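Local atomic coordinates of mandelate racemase / muconate lactonizing enzyme (Burkholderia pseudomallei, PDB entry 2POD), a protein that is of uncharacterised function but belongs to the enolase superfamily, binds a sodium ion at an acidic metal site, and may act as a lyase. Residues S187-I192 with L224-P229; L254-K258 with D282-A288; K4-I8 with R397-D401; I63-A67 with S303-K307; D115-T119 with V367-T373. All coordinates share one frame; numbering follows the deposited sequence.

Contact 1 of 5, residues S187-I192 with L224-P229; sequences SDGYYI and LWNLPP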
# COMPACT_ATOMS: atom_id res chain seq x y z
N SER B 187 5.06 -24.26 26.66
CA SER B 187 3.95 -23.98 25.74
C SER B 187 4.40 -23.75 24.30
O SER B 187 3.60 -23.30 23.47
CB SER B 187 3.15 -22.78 26.24
OG SER B 187 3.97 -21.62 26.27
N ASP B 188 5.67 -24.04 24.02
CA ASP B 188 6.34 -23.73 22.74
C ASP B 188 6.24 -22.26 22.31
O ASP B 188 6.23 -21.95 21.12
CB ASP B 188 5.91 -24.69 21.63
CG ASP B 188 6.27 -26.14 21.92
OD1 ASP B 188 7.46 -26.51 21.74
OD2 ASP B 188 5.37 -26.91 22.33
N GLY B 189 6.18 -21.37 23.30
CA GLY B 189 6.09 -19.94 23.07
C GLY B 189 4.75 -19.44 22.57
O GLY B 189 4.67 -18.36 21.99
N TYR B 190 3.69 -20.23 22.79
CA TYR B 190 2.35 -19.81 22.39
C TYR B 190 1.52 -19.30 23.55
O TYR B 190 0.42 -18.78 23.34
CB TYR B 190 1.63 -20.92 21.63
CG TYR B 190 2.25 -21.21 20.29
CD1 TYR B 190 3.11 -22.30 20.12
CD2 TYR B 190 2.00 -20.39 19.19
CE1 TYR B 190 3.69 -22.57 18.89
CE2 TYR B 190 2.58 -20.65 17.95
CZ TYR B 190 3.43 -21.74 17.81
OH TYR B 190 4.00 -22.00 16.59
N TYR B 191 2.04 -19.43 24.77
CA TYR B 191 1.28 -19.14 25.98
C TYR B 191 2.17 -18.76 27.15
O TYR B 191 3.14 -19.44 27.46
CB TYR B 191 0.36 -20.32 26.36
CG TYR B 191 -0.45 -20.10 27.62
CD1 TYR B 191 -0.13 -20.76 28.80
CD2 TYR B 191 -1.53 -19.21 27.63
CE1 TYR B 191 -0.86 -20.55 29.97
CE2 TYR B 191 -2.27 -19.00 28.79
CZ TYR B 191 -1.94 -19.67 29.95
OH TYR B 191 -2.67 -19.44 31.08
N ILE B 192 1.81 -17.65 27.81
CA ILE B 192 2.24 -17.38 29.18
C ILE B 192 1.02 -17.11 30.08
O ILE B 192 0.10 -16.38 29.70
CB ILE B 192 3.32 -16.24 29.24
CG1 ILE B 192 3.86 -16.05 30.67
CG2 ILE B 192 2.81 -14.94 28.60
CD1 ILE B 192 5.27 -15.47 30.75
N LEU B 224 11.96 -16.71 21.35
CA LEU B 224 11.29 -17.87 21.95
C LEU B 224 9.77 -17.76 21.88
O LEU B 224 9.06 -18.75 22.07
CB LEU B 224 11.75 -18.06 23.40
CG LEU B 224 13.16 -18.60 23.66
CD1 LEU B 224 13.51 -18.55 25.14
CD2 LEU B 224 13.32 -20.02 23.12
N TRP B 225 9.28 -16.57 21.60
CA TRP B 225 7.85 -16.30 21.71
C TRP B 225 7.19 -16.11 20.36
O TRP B 225 7.78 -15.55 19.44
CB TRP B 225 7.63 -15.09 22.61
CG TRP B 225 8.05 -15.36 24.03
CD1 TRP B 225 9.21 -14.95 24.64
CD2 TRP B 225 7.34 -16.14 25.00
NE1 TRP B 225 9.24 -15.40 25.94
CE2 TRP B 225 8.11 -16.14 26.18
CE3 TRP B 225 6.11 -16.82 24.99
CZ2 TRP B 225 7.69 -16.80 27.35
CZ3 TRP B 225 5.70 -17.48 26.14
CH2 TRP B 225 6.49 -17.46 27.31
N ASN B 226 5.97 -16.60 20.24
CA ASN B 226 5.14 -16.28 19.09
C ASN B 226 4.25 -15.09 19.41
O ASN B 226 4.38 -14.50 20.49
CB ASN B 226 4.35 -17.50 18.64
CG ASN B 226 5.22 -18.51 17.95
OD1 ASN B 226 5.47 -18.42 16.74
ND2 ASN B 226 5.71 -19.48 18.71
N LEU B 227 3.36 -14.73 18.49
CA LEU B 227 2.80 -13.39 18.49
C LEU B 227 1.92 -12.97 19.68
O LEU B 227 2.26 -12.00 20.34
CB LEU B 227 2.21 -13.00 17.13
CG LEU B 227 1.80 -11.53 16.99
CD1 LEU B 227 2.98 -10.62 16.71
CD2 LEU B 227 0.74 -11.41 15.92
N PRO B 228 0.81 -13.71 19.97
CA PRO B 228 0.01 -13.28 21.14
C PRO B 228 0.72 -13.16 22.51
O PRO B 228 0.55 -12.13 23.17
CB PRO B 228 -1.17 -14.27 21.17
CG PRO B 228 -1.19 -14.90 19.83
CD PRO B 228 0.21 -14.88 19.30
N PRO B 229 1.52 -14.18 22.93
CA PRO B 229 2.19 -13.90 24.22
C PRO B 229 3.27 -12.84 24.19
O PRO B 229 3.43 -12.13 25.18
CB PRO B 229 2.76 -15.26 24.62
CG PRO B 229 2.90 -16.00 23.36
CD PRO B 229 1.84 -15.53 22.44

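Contact 2 of 5, residues L254-K258 with D282-A288; sequences LSSLK and DLLETNA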
# COMPACT_ATOMS: atom_id res chain seq x y z
N LEU B 254 9.79 -11.75 8.15
CA LEU B 254 10.03 -10.52 8.89
C LEU B 254 8.79 -9.62 8.86
O LEU B 254 8.62 -8.77 9.73
CB LEU B 254 11.25 -9.80 8.31
CG LEU B 254 12.56 -9.75 9.12
CD1 LEU B 254 12.59 -10.70 10.30
CD2 LEU B 254 13.76 -9.98 8.23
N SER B 255 7.93 -9.84 7.87
CA SER B 255 6.59 -9.26 7.77
C SER B 255 5.76 -9.23 9.06
O SER B 255 4.90 -8.36 9.23
CB SER B 255 5.79 -9.98 6.68
OG SER B 255 5.67 -9.18 5.53
N SER B 256 6.02 -10.17 9.96
CA SER B 256 5.28 -10.29 11.21
C SER B 256 5.71 -9.28 12.30
O SER B 256 5.07 -9.20 13.36
CB SER B 256 5.39 -11.71 11.76
OG SER B 256 4.38 -12.55 11.22
N LEU B 257 6.77 -8.52 12.04
CA LEU B 257 7.43 -7.75 13.09
C LEU B 257 6.74 -6.44 13.43
O LEU B 257 6.76 -6.01 14.58
CB LEU B 257 8.90 -7.52 12.74
CG LEU B 257 9.84 -7.06 13.86
CD1 LEU B 257 9.78 -7.99 15.07
CD2 LEU B 257 11.24 -6.94 13.32
N LYS B 258 6.10 -5.82 12.43
CA LYS B 258 5.47 -4.52 12.61
C LYS B 258 4.29 -4.57 13.57
O LYS B 258 4.01 -3.61 14.28
CB LYS B 258 5.04 -3.92 11.27
CG LYS B 258 5.41 -2.43 11.12
CD LYS B 258 4.35 -1.49 11.67
CE LYS B 258 4.98 -0.31 12.42
NZ LYS B 258 5.38 0.81 11.52
N ASP B 282 15.73 -6.50 4.43
CA ASP B 282 14.43 -7.11 4.72
C ASP B 282 13.88 -6.59 6.03
O ASP B 282 12.69 -6.29 6.12
CB ASP B 282 14.53 -8.64 4.74
CG ASP B 282 14.65 -9.25 3.34
OD1 ASP B 282 14.62 -8.48 2.35
OD2 ASP B 282 14.77 -10.50 3.22
N LEU B 283 14.75 -6.49 7.04
CA LEU B 283 14.42 -5.91 8.34
C LEU B 283 14.09 -4.42 8.26
O LEU B 283 13.13 -3.96 8.89
CB LEU B 283 15.55 -6.17 9.36
CG LEU B 283 15.46 -5.51 10.74
CD1 LEU B 283 14.28 -6.08 11.51
CD2 LEU B 283 16.75 -5.64 11.53
N LEU B 284 14.87 -3.67 7.49
CA LEU B 284 14.69 -2.22 7.40
C LEU B 284 13.41 -1.84 6.66
O LEU B 284 12.77 -0.84 7.00
CB LEU B 284 15.93 -1.54 6.79
CG LEU B 284 17.15 -1.46 7.72
CD1 LEU B 284 18.38 -0.97 6.97
CD2 LEU B 284 16.90 -0.58 8.93
N GLU B 285 13.01 -2.68 5.71
CA GLU B 285 11.74 -2.56 5.00
C GLU B 285 10.47 -2.72 5.85
O GLU B 285 9.42 -2.18 5.48
CB GLU B 285 11.71 -3.52 3.81
CG GLU B 285 12.45 -2.98 2.58
CD GLU B 285 12.64 -4.01 1.47
OE1 GLU B 285 12.22 -5.18 1.63
OE2 GLU B 285 13.21 -3.63 0.43
N THR B 286 10.56 -3.44 6.97
CA THR B 286 9.40 -3.61 7.88
C THR B 286 8.94 -2.32 8.57
O THR B 286 7.78 -2.20 8.95
CB THR B 286 9.63 -4.69 8.96
OG1 THR B 286 10.62 -4.24 9.90
CG2 THR B 286 10.07 -6.00 8.32
N ASN B 287 9.87 -1.36 8.70
CA ASN B 287 9.73 -0.17 9.56
C ASN B 287 9.40 -0.48 11.02
O ASN B 287 8.64 0.24 11.67
CB ASN B 287 8.77 0.87 8.96
CG ASN B 287 9.24 1.37 7.60
OD1 ASN B 287 10.28 2.04 7.49
ND2 ASN B 287 8.48 1.05 6.55
N ALA B 288 10.00 -1.54 11.54
CA ALA B 288 9.64 -2.09 12.84
C ALA B 288 10.80 -2.09 13.82
O ALA B 288 10.59 -2.06 15.03
CB ALA B 288 9.07 -3.50 12.67

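Contact 3 of 5, residues K4-I8 with R397-D401; sequences KITEI and RNTSD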
# COMPACT_ATOMS: atom_id res chain seq x y z
N LYS B 4 50.19 -13.64 -0.77
CA LYS B 4 49.38 -14.80 -1.19
C LYS B 4 49.06 -15.68 0.02
O LYS B 4 49.92 -15.87 0.89
CB LYS B 4 50.13 -15.63 -2.24
CG LYS B 4 50.20 -15.01 -3.62
CD LYS B 4 50.47 -16.06 -4.68
CE LYS B 4 51.56 -15.63 -5.65
NZ LYS B 4 51.14 -14.50 -6.52
N ILE B 5 47.85 -16.21 0.06
CA ILE B 5 47.43 -17.09 1.16
C ILE B 5 48.00 -18.50 0.95
O ILE B 5 47.83 -19.10 -0.11
CB ILE B 5 45.87 -17.14 1.31
CG1 ILE B 5 45.32 -15.76 1.69
CG2 ILE B 5 45.44 -18.22 2.34
CD1 ILE B 5 43.80 -15.65 1.65
N THR B 6 48.67 -19.00 1.98
CA THR B 6 49.40 -20.27 1.89
C THR B 6 48.69 -21.40 2.62
O THR B 6 48.77 -22.55 2.21
CB THR B 6 50.84 -20.12 2.42
OG1 THR B 6 50.84 -19.42 3.67
CG2 THR B 6 51.70 -19.36 1.41
N GLU B 7 47.98 -21.05 3.70
CA GLU B 7 47.55 -22.02 4.71
C GLU B 7 46.41 -21.47 5.57
O GLU B 7 46.44 -20.31 5.99
CB GLU B 7 48.74 -22.40 5.59
CG GLU B 7 48.64 -23.75 6.28
CD GLU B 7 49.91 -24.09 7.05
OE1 GLU B 7 49.92 -23.92 8.28
OE2 GLU B 7 50.89 -24.52 6.41
N ILE B 8 45.40 -22.30 5.81
CA ILE B 8 44.30 -21.96 6.71
C ILE B 8 44.17 -23.00 7.82
O ILE B 8 44.10 -24.20 7.55
CB ILE B 8 42.95 -21.75 5.92
CG1 ILE B 8 42.98 -20.43 5.14
CG2 ILE B 8 41.74 -21.76 6.86
CD1 ILE B 8 42.03 -20.34 3.97
N ARG B 397 42.97 -28.54 12.56
CA ARG B 397 42.87 -29.03 11.19
C ARG B 397 43.49 -27.99 10.26
O ARG B 397 43.47 -26.79 10.56
CB ARG B 397 41.41 -29.32 10.83
CG ARG B 397 41.21 -30.14 9.55
CD ARG B 397 40.41 -31.42 9.81
NE ARG B 397 38.97 -31.22 9.67
CZ ARG B 397 38.29 -31.29 8.53
NH1 ARG B 397 36.98 -31.10 8.54
NH2 ARG B 397 38.90 -31.56 7.39
N ASN B 398 44.07 -28.46 9.16
CA ASN B 398 44.95 -27.65 8.32
C ASN B 398 44.64 -27.90 6.85
O ASN B 398 44.32 -29.02 6.45
CB ASN B 398 46.42 -28.02 8.61
CG ASN B 398 47.41 -27.05 7.98
OD1 ASN B 398 47.67 -27.10 6.78
ND2 ASN B 398 47.98 -26.18 8.81
N THR B 399 44.72 -26.84 6.06
CA THR B 399 44.66 -26.95 4.61
C THR B 399 45.65 -25.96 3.99
O THR B 399 45.82 -24.86 4.51
CB THR B 399 43.22 -26.69 4.10
OG1 THR B 399 43.20 -26.59 2.67
CG2 THR B 399 42.66 -25.42 4.72
N SER B 400 46.31 -26.37 2.91
CA SER B 400 47.42 -25.60 2.34
C SER B 400 47.62 -25.77 0.83
O SER B 400 46.81 -26.42 0.15
CB SER B 400 48.73 -25.88 3.10
OG SER B 400 48.89 -27.25 3.41
N ASP B 401 48.69 -25.16 0.31
CA ASP B 401 49.13 -25.33 -1.08
C ASP B 401 49.61 -26.76 -1.34
O ASP B 401 49.82 -27.16 -2.48
CB ASP B 401 50.25 -24.34 -1.41
CG ASP B 401 49.73 -22.97 -1.84
OD1 ASP B 401 49.70 -22.06 -0.99
OD2 ASP B 401 49.36 -22.81 -3.03

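Contact 4 of 5, residues I63-A67 with S303-K307; sequences IDRHA and SEARK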
# COMPACT_ATOMS: atom_id res chain seq x y z
N ILE B 63 39.37 -8.14 0.02
CA ILE B 63 38.44 -8.55 1.06
C ILE B 63 36.99 -8.55 0.56
O ILE B 63 36.28 -9.55 0.73
CB ILE B 63 38.60 -7.67 2.33
CG1 ILE B 63 40.00 -7.87 2.95
CG2 ILE B 63 37.54 -7.99 3.35
CD1 ILE B 63 40.26 -7.08 4.23
N ASP B 64 36.59 -7.46 -0.08
CA ASP B 64 35.30 -7.38 -0.78
C ASP B 64 35.12 -8.45 -1.86
O ASP B 64 34.02 -9.00 -2.00
CB ASP B 64 35.09 -5.99 -1.39
CG ASP B 64 34.59 -4.96 -0.37
OD1 ASP B 64 34.04 -5.35 0.69
OD2 ASP B 64 34.76 -3.76 -0.63
N ARG B 65 36.18 -8.74 -2.61
CA ARG B 65 36.13 -9.74 -3.68
C ARG B 65 35.89 -11.14 -3.13
O ARG B 65 35.09 -11.90 -3.68
CB ARG B 65 37.40 -9.71 -4.54
CG ARG B 65 37.37 -10.64 -5.74
CD ARG B 65 38.63 -10.52 -6.59
NE ARG B 65 39.44 -11.74 -6.56
CZ ARG B 65 39.33 -12.73 -7.45
NH1 ARG B 65 38.45 -12.66 -8.43
NH2 ARG B 65 40.10 -13.79 -7.34
N HIS B 66 36.57 -11.46 -2.03
CA HIS B 66 36.49 -12.81 -1.45
C HIS B 66 35.18 -13.09 -0.76
O HIS B 66 34.64 -14.18 -0.92
CB HIS B 66 37.68 -13.11 -0.53
CG HIS B 66 38.99 -13.10 -1.24
ND1 HIS B 66 39.15 -13.64 -2.50
CD2 HIS B 66 40.20 -12.61 -0.89
CE1 HIS B 66 40.40 -13.46 -2.90
NE2 HIS B 66 41.06 -12.85 -1.93
N ALA B 67 34.68 -12.11 -0.00
CA ALA B 67 33.35 -12.15 0.60
C ALA B 67 32.25 -12.47 -0.42
O ALA B 67 31.38 -13.28 -0.15
CB ALA B 67 33.03 -10.83 1.31
N SER B 303 33.18 -7.20 6.71
CA SER B 303 32.71 -6.84 5.37
C SER B 303 31.23 -6.50 5.24
O SER B 303 30.90 -5.45 4.73
CB SER B 303 33.05 -7.95 4.38
OG SER B 303 34.38 -7.83 3.95
N GLU B 304 30.36 -7.39 5.70
CA GLU B 304 28.92 -7.13 5.69
C GLU B 304 28.51 -6.16 6.79
O GLU B 304 27.75 -5.23 6.55
CB GLU B 304 28.11 -8.43 5.77
CG GLU B 304 28.14 -9.28 4.50
CD GLU B 304 27.45 -8.62 3.29
OE1 GLU B 304 27.90 -8.86 2.15
OE2 GLU B 304 26.47 -7.87 3.48
N ALA B 305 29.04 -6.36 7.99
CA ALA B 305 28.72 -5.52 9.15
C ALA B 305 29.12 -4.05 9.04
O ALA B 305 28.44 -3.20 9.62
CB ALA B 305 29.27 -6.14 10.43
N ARG B 306 30.21 -3.75 8.33
CA ARG B 306 30.54 -2.38 7.84
C ARG B 306 29.30 -1.72 7.25
O ARG B 306 28.97 -0.58 7.58
CB ARG B 306 31.49 -2.45 6.64
CG ARG B 306 32.94 -2.37 6.91
CD ARG B 306 33.66 -3.21 5.87
NE ARG B 306 34.01 -2.46 4.66
CZ ARG B 306 34.26 -3.02 3.48
NH1 ARG B 306 34.19 -4.35 3.32
NH2 ARG B 306 34.58 -2.26 2.44
N LYS B 307 28.66 -2.46 6.35
CA LYS B 307 27.81 -1.94 5.31
C LYS B 307 26.39 -1.90 5.85
O LYS B 307 25.64 -0.97 5.57
CB LYS B 307 27.90 -2.85 4.09
CG LYS B 307 29.24 -2.83 3.40
CD LYS B 307 29.33 -3.90 2.31
CE LYS B 307 30.75 -3.97 1.75
NZ LYS B 307 30.87 -5.02 0.70

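Contact 5 of 5, residues D115-T119 with V367-T373; sequences DTIRT and VKDGHIT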
# COMPACT_ATOMS: atom_id res chain seq x y z
N ASP B 115 36.78 7.63 20.98
CA ASP B 115 37.91 6.91 21.59
C ASP B 115 37.47 5.66 22.34
O ASP B 115 38.09 4.60 22.21
CB ASP B 115 38.71 7.82 22.54
CG ASP B 115 39.30 9.03 21.84
OD1 ASP B 115 39.30 10.12 22.45
OD2 ASP B 115 39.77 8.89 20.68
N THR B 116 36.42 5.79 23.15
CA THR B 116 35.77 4.66 23.79
C THR B 116 34.29 4.64 23.41
O THR B 116 33.74 5.67 22.99
CB THR B 116 35.86 4.75 25.33
OG1 THR B 116 35.21 5.95 25.79
CG2 THR B 116 37.31 4.72 25.81
N ILE B 117 33.65 3.49 23.57
CA ILE B 117 32.20 3.39 23.48
C ILE B 117 31.63 2.84 24.78
O ILE B 117 32.24 1.98 25.40
CB ILE B 117 31.74 2.57 22.25
CG1 ILE B 117 30.21 2.58 22.11
CG2 ILE B 117 32.32 1.16 22.25
CD1 ILE B 117 29.69 2.10 20.80
N ARG B 118 30.47 3.37 25.18
CA ARG B 118 29.66 2.82 26.26
C ARG B 118 29.44 1.32 26.10
O ARG B 118 29.11 0.83 25.02
CB ARG B 118 28.32 3.55 26.32
CG ARG B 118 27.46 3.22 27.52
CD ARG B 118 26.33 4.21 27.64
NE ARG B 118 25.36 3.81 28.66
CZ ARG B 118 24.15 3.32 28.39
NH1 ARG B 118 23.75 3.16 27.14
NH2 ARG B 118 23.35 2.99 29.39
N THR B 119 29.67 0.59 27.19
CA THR B 119 29.37 -0.83 27.23
C THR B 119 28.09 -1.09 28.02
O THR B 119 27.66 -0.24 28.79
CB THR B 119 30.56 -1.65 27.76
OG1 THR B 119 30.45 -3.00 27.30
CG2 THR B 119 30.65 -1.63 29.30
N VAL B 367 37.80 -2.50 29.66
CA VAL B 367 36.59 -1.90 30.22
C VAL B 367 36.89 -1.04 31.44
O VAL B 367 37.35 -1.53 32.47
CB VAL B 367 35.51 -2.96 30.54
CG1 VAL B 367 34.26 -2.30 31.11
CG2 VAL B 367 35.16 -3.75 29.29
N LYS B 368 36.62 0.26 31.30
CA LYS B 368 36.74 1.21 32.41
C LYS B 368 35.62 2.26 32.37
O LYS B 368 35.34 2.85 31.32
CB LYS B 368 38.11 1.90 32.37
CG LYS B 368 38.59 2.41 33.72
CD LYS B 368 39.74 3.40 33.56
CE LYS B 368 40.21 3.94 34.89
NZ LYS B 368 39.29 4.99 35.42
N ASP B 369 34.99 2.47 33.53
CA ASP B 369 33.90 3.44 33.73
C ASP B 369 32.66 3.25 32.85
O ASP B 369 32.10 4.22 32.33
CB ASP B 369 34.41 4.89 33.69
CG ASP B 369 35.55 5.14 34.66
OD1 ASP B 369 35.58 4.51 35.74
OD2 ASP B 369 36.43 5.97 34.33
N GLY B 370 32.26 2.00 32.69
CA GLY B 370 31.12 1.63 31.84
C GLY B 370 31.37 1.82 30.36
O GLY B 370 30.43 1.94 29.58
N HIS B 371 32.65 1.83 29.97
CA HIS B 371 33.06 2.17 28.61
C HIS B 371 34.20 1.24 28.17
O HIS B 371 35.02 0.84 28.99
CB HIS B 371 33.52 3.63 28.53
CG HIS B 371 32.40 4.61 28.39
ND1 HIS B 371 32.20 5.34 27.23
CD2 HIS B 371 31.43 5.00 29.25
CE1 HIS B 371 31.14 6.13 27.39
NE2 HIS B 371 30.66 5.94 28.61
N ILE B 372 34.23 0.92 26.88
CA ILE B 372 35.11 -0.11 26.34
C ILE B 372 35.87 0.44 25.12
O ILE B 372 35.36 1.28 24.38
CB ILE B 372 34.33 -1.45 26.04
CG1 ILE B 372 35.26 -2.60 25.66
CG2 ILE B 372 33.23 -1.25 24.98
CD1 ILE B 372 34.57 -3.95 25.50
N THR B 373 37.11 -0.02 24.93
CA THR B 373 37.95 0.39 23.80
C THR B 373 38.80 -0.78 23.31
O THR B 373 38.78 -1.84 23.92
CB THR B 373 38.83 1.61 24.16
OG1 THR B 373 39.50 2.09 22.98
CG2 THR B 373 39.87 1.26 25.24

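Contact 1 of 5, residues S187-I192 with L224-P229
Asn226 lays its amide flat on the ring of Tyr190, the two planes only 3° apart. Followed outward, its CB rests 3.5 Å from the carbonyl O of Gly189 and then touches Tyr190 CE2. CG lies 3.4 Å from that same CE2. At the fork, ND2 sits over the ring near the rim, 3.3 Å from Tyr190 CZ, while OD1 hangs between CE2 and the hydroxyl. CG lies beside the backbone N (chi1 -73°), which carries the amide to the ring; although Asn226 occupies the N-cap position of helix 227-237, its side chain caps nothing. Its backbone N serves the contact instead, donating to Gly189 O at 2.8 Å in a nearly straight bond.

Gly189 belongs to a type I' turn running from Ser187 to Tyr190 and brings its CA within 3.4 Å of Leu224 O, a CA-H...O contact. Beyond the turn, Pro229 CG approaches the same Gly189 O. Ile192 packs crosswise on Trp225, with Ile192 CB 3.9 Å from Trp225 CH2. Tyr191 O reaches the edge of the indole in plane and is itself held by Ser187 OG at 2.6 Å.

Segment 187-192 is a loop between helices 181-184 and 194-200, whereas 224-229 leads from strand 216-220, which ends in the metal ligand Glu220, into helix 227-237. Both lie on the alpha/beta barrel of the enolase superfamily. Tyr191 OH hydrogen-bonds Asp216 of a neighbouring subunit. One straight backbone bond, backed by an amide-ring stack and apolar packing, suggests that shape, more than charge, fits the loop to the start of the helix.

Contact 2 of 5, residues L254-K258 with D282-A288
The carbonyl O of Leu283, a residue whose side chain packs on Leu257 across the contact, is gripped twice by Thr286. The hydroxyl OG1 donates to it at 2.7 Å, tilted 16° from the carbonyl plane, and the backbone N of Thr286 adds a longer bond. With OG1 set between the backbone N and the carbonyl carbon of its own residue (chi1 69°), the methyl CG2 is the branch that faces the other segment, where it lies 3.4 Å from Leu254 O.

Apolar packing continues on both sides of this threonine. CD2 of Leu254 reaches across at about a right angle to lie 3.8 Å from Asp282 CB. CD2 of Leu257 meets CD1 of Leu283 at 3.6 Å, and its CG settles against Ala288 CB. In the alpha/beta barrel of the enolase superfamily, helices 257-263 and 276-285 are consecutive outer helices, leading into the adjacent parallel strands 268-270 and 289-294; Leu257 packs on Val268, and Leu283 on Ala270 and Ala289.

Asn287, with positive phi, turns the chain out of its helix and toward the strand. There the bent chain of Lys258 follows it, CG 3.2 Å from Thr286 O, before NZ makes a weak 3.3 Å bond to Asn287 O. The outer rim belongs to the assembly: Ser253 and Arg77 of a neighbouring subunit hold the carboxylate of Asp282, and Glu285 of that subunit accepts from Ser255 OG.

Contact 3 of 5, residues K4-I8 with R397-D401
The carboxylate of Glu7 and the amide of Asn398 stand 67° apart and meet unequally. They sit on an antiparallel strand pair that places the C-terminal strand 394-400 beside strand 5-13, as an outermost strand of the four-stranded antiparallel sheet, and ties the two ends of the chain together. Asn398 ND2 donates from its own amide plane, with OE1 only 2° out of it, yet reaches Glu7 OE1 from above the carboxylate plane, at 3.0 Å. The amide's other branch, OD1, lies against Glu7 CG at 3.5 Å. Both side chains start with CG opposite the backbone N, and the extended Glu7 chain crosses that of Asn398 at about a right angle.

Ile8 and Thr399 form a hydrogen-bonded pair: Ile8 N gives to Thr399 O at 2.9 Å, and Thr399 N returns the bond to Ile8 O. On their face of the sheet Ile8 CB meets Thr399 CG2, and Thr399 continues onto His48 and Ala52 of helix 40-55. Glu7 and Ser400, the neighbouring non-hydrogen-bonded pair, turn to the other face and touch through CG and CB.

Toward the chain start the regular pattern breaks. Thr6 and Glu7 both face His25 of strand 19-26 in a classic beta bulge, and on the opposite edge the Thr6 carbonyl still finds a donor in the last modelled residue. Asp401 N reaches Thr6 O at 3.2 Å, while Asp401 OD1 stands 3.4 Å from Thr6 CA.

Contact 4 of 5, residues I63-A67 with S303-K307
Asp64 sets its carboxylate at the edge of the Arg306 guanidinium, the two planes only 14° apart. NH1 donates to OD1 at 2.8 Å, on the syn side but 27° out of the carboxylate plane, and NH2 makes a weak second bond to OD2 at 3.4 Å; this doubled approach would tend to restrain rotation of both groups. The arginine gets there by bending at chi2 and chi3.

Lys307 arrives quite differently. Its chain is extended beyond CG and runs toward the aspartate from the opposite direction, bringing NZ to OD1 at 3.2 Å from above the carboxylate plane, on the face opposite the one used by NH1. OD1 thus takes two cationic donors, which probably favours the ionised carboxylate. On its way Lys307 CE passes over one face of the guanidinium, 3.7 Å above its plane and toward the rim. The shared acid probably offsets the closeness of the two cations.

Beside the ionic group the packing is of small groups. Ile63 CG2 abuts Ser303 OG, whose hydroxyl is bonded to Asp90 of helix 81-101, and Ala67 CB faces Ser303 CB at 4.2 Å. Trp94 of that same helix lies against Ile63, Ser303 and Arg306, while Leu109 of a neighbouring subunit covers Asp64 and Arg306.

The short helical segments cross at -107° with axes 11.3 Å apart, a span bridged by long side chains. Here the salt-bridge network joins the N-terminal capping domain to an outer helix of the barrel; the interface of these two domains is characteristic of the enolase superfamily.

Contact 5 of 5, residues D115-T119 with V367-T373
Ile117 and Ile372 make the close-packed half of this contact. Their backbones exchange two hydrogen bonds, the shorter from Ile372 N to Ile117 O at 2.7 Å, and their CG2 methyls meet at 3.8 Å. Both side chains are buried under helix 327-339. Next along, Thr119 N bonds Gly370 O at 2.8 Å, the donor standing 36° above the carbonyl plane, and Thr119 CB crosses to Ile372 CG2.

On the other face the fit is looser. Arg118 CA sits over the centre of the His371 ring, 3.7 Å from its centroid, a CH-pi contact. The ring's ND1 and Thr116 OG1 share only a weak 3.4 Å bond, while the Arg118 chain stretches away to a salt bridge with Asp216 of the same chain. Farther out, Thr373 OG1 donates to Asp115 O at 3.0 Å. At the solvent end Lys368 and Asp369 form a salt bridge whose hydrogen bond is weak, beside the two-residue turn that Gly370 completes with its positive phi.

The outer strand 366-368 thus folds back as a beta hairpin, and its partner 371-373 lies antiparallel on the start of strand 117-122, the first strand of the enolase-type barrel.

Overall arrangement
Contact 3 closes almost the whole chain at the edge of the N-terminal sheet, and contacts 1, 2, 4 and 5 are nested within its loop. Backbone pairing dominates contacts 3 and 5, but contact 5 buries its isoleucines beneath a barrel helix, whereas contact 3 is half exposed. Contacts 1 and 2 lie in series around the barrel and touch through Leu227 and Ser256; both rely on packing with few polar bonds, and both border neighbouring subunits. Contact 4, whose nearest atoms come within about 5 Å of contact 3, stands apart in chemistry: its ion pairs join helices of two domains, where contacts 3 and 5 use backbone pairing.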